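Long-range contact in CRISPR-associated endoribonuclease Cas2 (Streptococcus pyogenes serotype M1, PDB 4QR2), which belongs to the Cas2 family of CRISPR adaptive immunity, forms a homodimer and probably acts as a magnesium-dependent nuclease: residues A[3-8]-A[66-71]. Sequence-based numbering, arbitrary orientation.
Sequences VLVTYD and IRFYLL
I66 meets Y7 obliquely, its CG1 3.4 Å from CD1 of the ring, while its other branch, CG2, lies 3.8 Å from V5 CG1. Chi1 of -69° puts CG1 beside the backbone N and leaves CG2 anti to it, dividing the two branches between these neighbours; CG2 also lies over one face of the F68 ring, offset toward the rim. At R67 the backbone is bonded both ways to T6: R67 N reaches T6 O at 3.0 Å, and T6 N returns to R67 O in a nearly straight bond (170° at the hydrogen). T6 OG1 sits 3.5 Å from R67 CB but is hydrogen-bonded to Q35 of the second subunit. F68 brings CD1 to V5 CG2, which approaches the ring edge at 3.9 Å; V3 CG1 comes in obliquely, and F48 of helix 45-58 makes an edge-to-face contact. These are the first and fourth strands of the ferredoxin-like fold, antiparallel neighbours, with 65-71 at the sheet's edge within the chain and Y7, V5, V3, I66 and F68 turned toward the helices. Y69 repeats the paired backbone bonds, L4 N to Y69 O and Y69 N to L4 O, each 2.8 Å. On the dimer-facing side, its OH accepts a hydrogen bond from R67 NE, 2.9 Å away, with the hydroxyl in the guanidinium plane; E40 of the second subunit makes a salt bridge to R67 NH2 and a hydrogen bond to Y69 OH. Two residues beyond Y69, L71 CD1 reaches L4 CB at 4.1 Å.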
# COMPACT_ATOMS: atom_id res chain seq x y z
N VAL A 3 12.13 -2.50 1.08
CA VAL A 3 11.32 -1.85 0.07
C VAL A 3 9.88 -2.29 0.27
O VAL A 3 9.57 -3.50 0.25
CB VAL A 3 11.71 -2.28 -1.34
CG1 VAL A 3 10.76 -1.68 -2.37
CG2 VAL A 3 13.19 -1.88 -1.65
N LEU A 4 9.03 -1.31 0.48
CA LEU A 4 7.57 -1.56 0.46
C LEU A 4 7.00 -1.50 -0.94
O LEU A 4 7.14 -0.50 -1.65
CB LEU A 4 6.87 -0.52 1.33
CG LEU A 4 5.39 -0.71 1.57
CD1 LEU A 4 5.18 -1.90 2.44
CD2 LEU A 4 4.72 0.51 2.14
N VAL A 5 6.32 -2.56 -1.35
CA VAL A 5 5.76 -2.66 -2.68
C VAL A 5 4.24 -2.55 -2.54
O VAL A 5 3.62 -3.41 -1.87
CB VAL A 5 6.11 -4.01 -3.35
CG1 VAL A 5 5.56 -4.09 -4.77
CG2 VAL A 5 7.61 -4.26 -3.44
N THR A 6 3.63 -1.58 -3.25
CA THR A 6 2.23 -1.47 -3.31
C THR A 6 1.72 -1.59 -4.74
O THR A 6 2.11 -0.87 -5.64
CB THR A 6 1.72 -0.17 -2.56
OG1 THR A 6 2.17 0.98 -3.31
CG2 THR A 6 2.28 -0.00 -1.15
N TYR A 7 0.87 -2.61 -4.95
CA TYR A 7 0.38 -2.97 -6.26
C TYR A 7 -1.09 -2.64 -6.38
O TYR A 7 -1.91 -3.12 -5.61
CB TYR A 7 0.60 -4.48 -6.54
CG TYR A 7 0.18 -4.96 -7.93
CD1 TYR A 7 0.31 -4.17 -9.03
CD2 TYR A 7 -0.32 -6.22 -8.11
CE1 TYR A 7 0.02 -4.62 -10.28
CE2 TYR A 7 -0.65 -6.70 -9.34
CZ TYR A 7 -0.52 -5.93 -10.44
OH TYR A 7 -0.84 -6.42 -11.68
N ASP A 8 -1.43 -1.78 -7.35
CA ASP A 8 -2.81 -1.40 -7.64
C ASP A 8 -3.25 -2.11 -8.92
O ASP A 8 -2.75 -1.82 -10.02
CB ASP A 8 -2.85 0.09 -7.90
CG ASP A 8 -4.27 0.69 -8.00
OD1 ASP A 8 -5.24 -0.02 -8.01
OD2 ASP A 8 -4.36 1.96 -8.10
N ILE A 66 2.63 0.06 -9.75
CA ILE A 66 3.39 -0.40 -8.60
C ILE A 66 4.19 0.80 -8.11
O ILE A 66 4.82 1.50 -8.92
CB ILE A 66 4.34 -1.58 -8.95
CG1 ILE A 66 3.47 -2.82 -9.25
CG2 ILE A 66 5.33 -1.79 -7.79
CD1 ILE A 66 4.21 -4.11 -9.31
N ARG A 67 4.18 0.98 -6.79
CA ARG A 67 4.98 1.94 -6.13
C ARG A 67 5.92 1.22 -5.21
O ARG A 67 5.54 0.21 -4.58
CB ARG A 67 4.10 3.01 -5.36
CG ARG A 67 3.34 3.86 -6.32
CD ARG A 67 2.37 4.79 -5.62
NE ARG A 67 3.06 5.91 -4.99
CZ ARG A 67 3.38 7.02 -5.64
NH1 ARG A 67 3.19 7.09 -6.96
NH2 ARG A 67 3.96 7.99 -5.00
N PHE A 68 7.12 1.75 -5.11
CA PHE A 68 8.16 1.22 -4.21
C PHE A 68 8.56 2.30 -3.23
O PHE A 68 9.04 3.39 -3.66
CB PHE A 68 9.41 0.85 -5.01
CG PHE A 68 9.18 -0.15 -6.09
CD1 PHE A 68 8.90 -1.43 -5.78
CD2 PHE A 68 9.24 0.23 -7.43
CE1 PHE A 68 8.72 -2.42 -6.78
CE2 PHE A 68 9.03 -0.72 -8.45
CZ PHE A 68 8.73 -2.05 -8.11
N TYR A 69 8.43 2.02 -1.94
CA TYR A 69 8.85 2.97 -0.91
C TYR A 69 10.04 2.40 -0.22
O TYR A 69 10.01 1.31 0.32
CB TYR A 69 7.72 3.22 0.13
CG TYR A 69 6.47 3.84 -0.48
CD1 TYR A 69 5.53 3.10 -1.10
CD2 TYR A 69 6.29 5.20 -0.38
CE1 TYR A 69 4.44 3.71 -1.67
CE2 TYR A 69 5.20 5.82 -0.87
CZ TYR A 69 4.27 5.10 -1.52
OH TYR A 69 3.18 5.71 -2.08
N LEU A 70 11.18 3.09 -0.35
CA LEU A 70 12.40 2.72 0.33
C LEU A 70 12.37 3.13 1.79
O LEU A 70 12.52 4.29 2.15
CB LEU A 70 13.59 3.37 -0.39
CG LEU A 70 13.85 2.61 -1.67
CD1 LEU A 70 12.92 2.83 -2.88
CD2 LEU A 70 15.29 2.97 -1.96
N LEU A 71 12.22 2.17 2.65
CA LEU A 71 12.06 2.46 4.08
C LEU A 71 13.42 2.46 4.76
O LEU A 71 14.35 1.76 4.36
CB LEU A 71 11.16 1.42 4.72
CG LEU A 71 9.79 1.30 4.02
CD1 LEU A 71 8.92 0.36 4.82
CD2 LEU A 71 9.04 2.59 3.83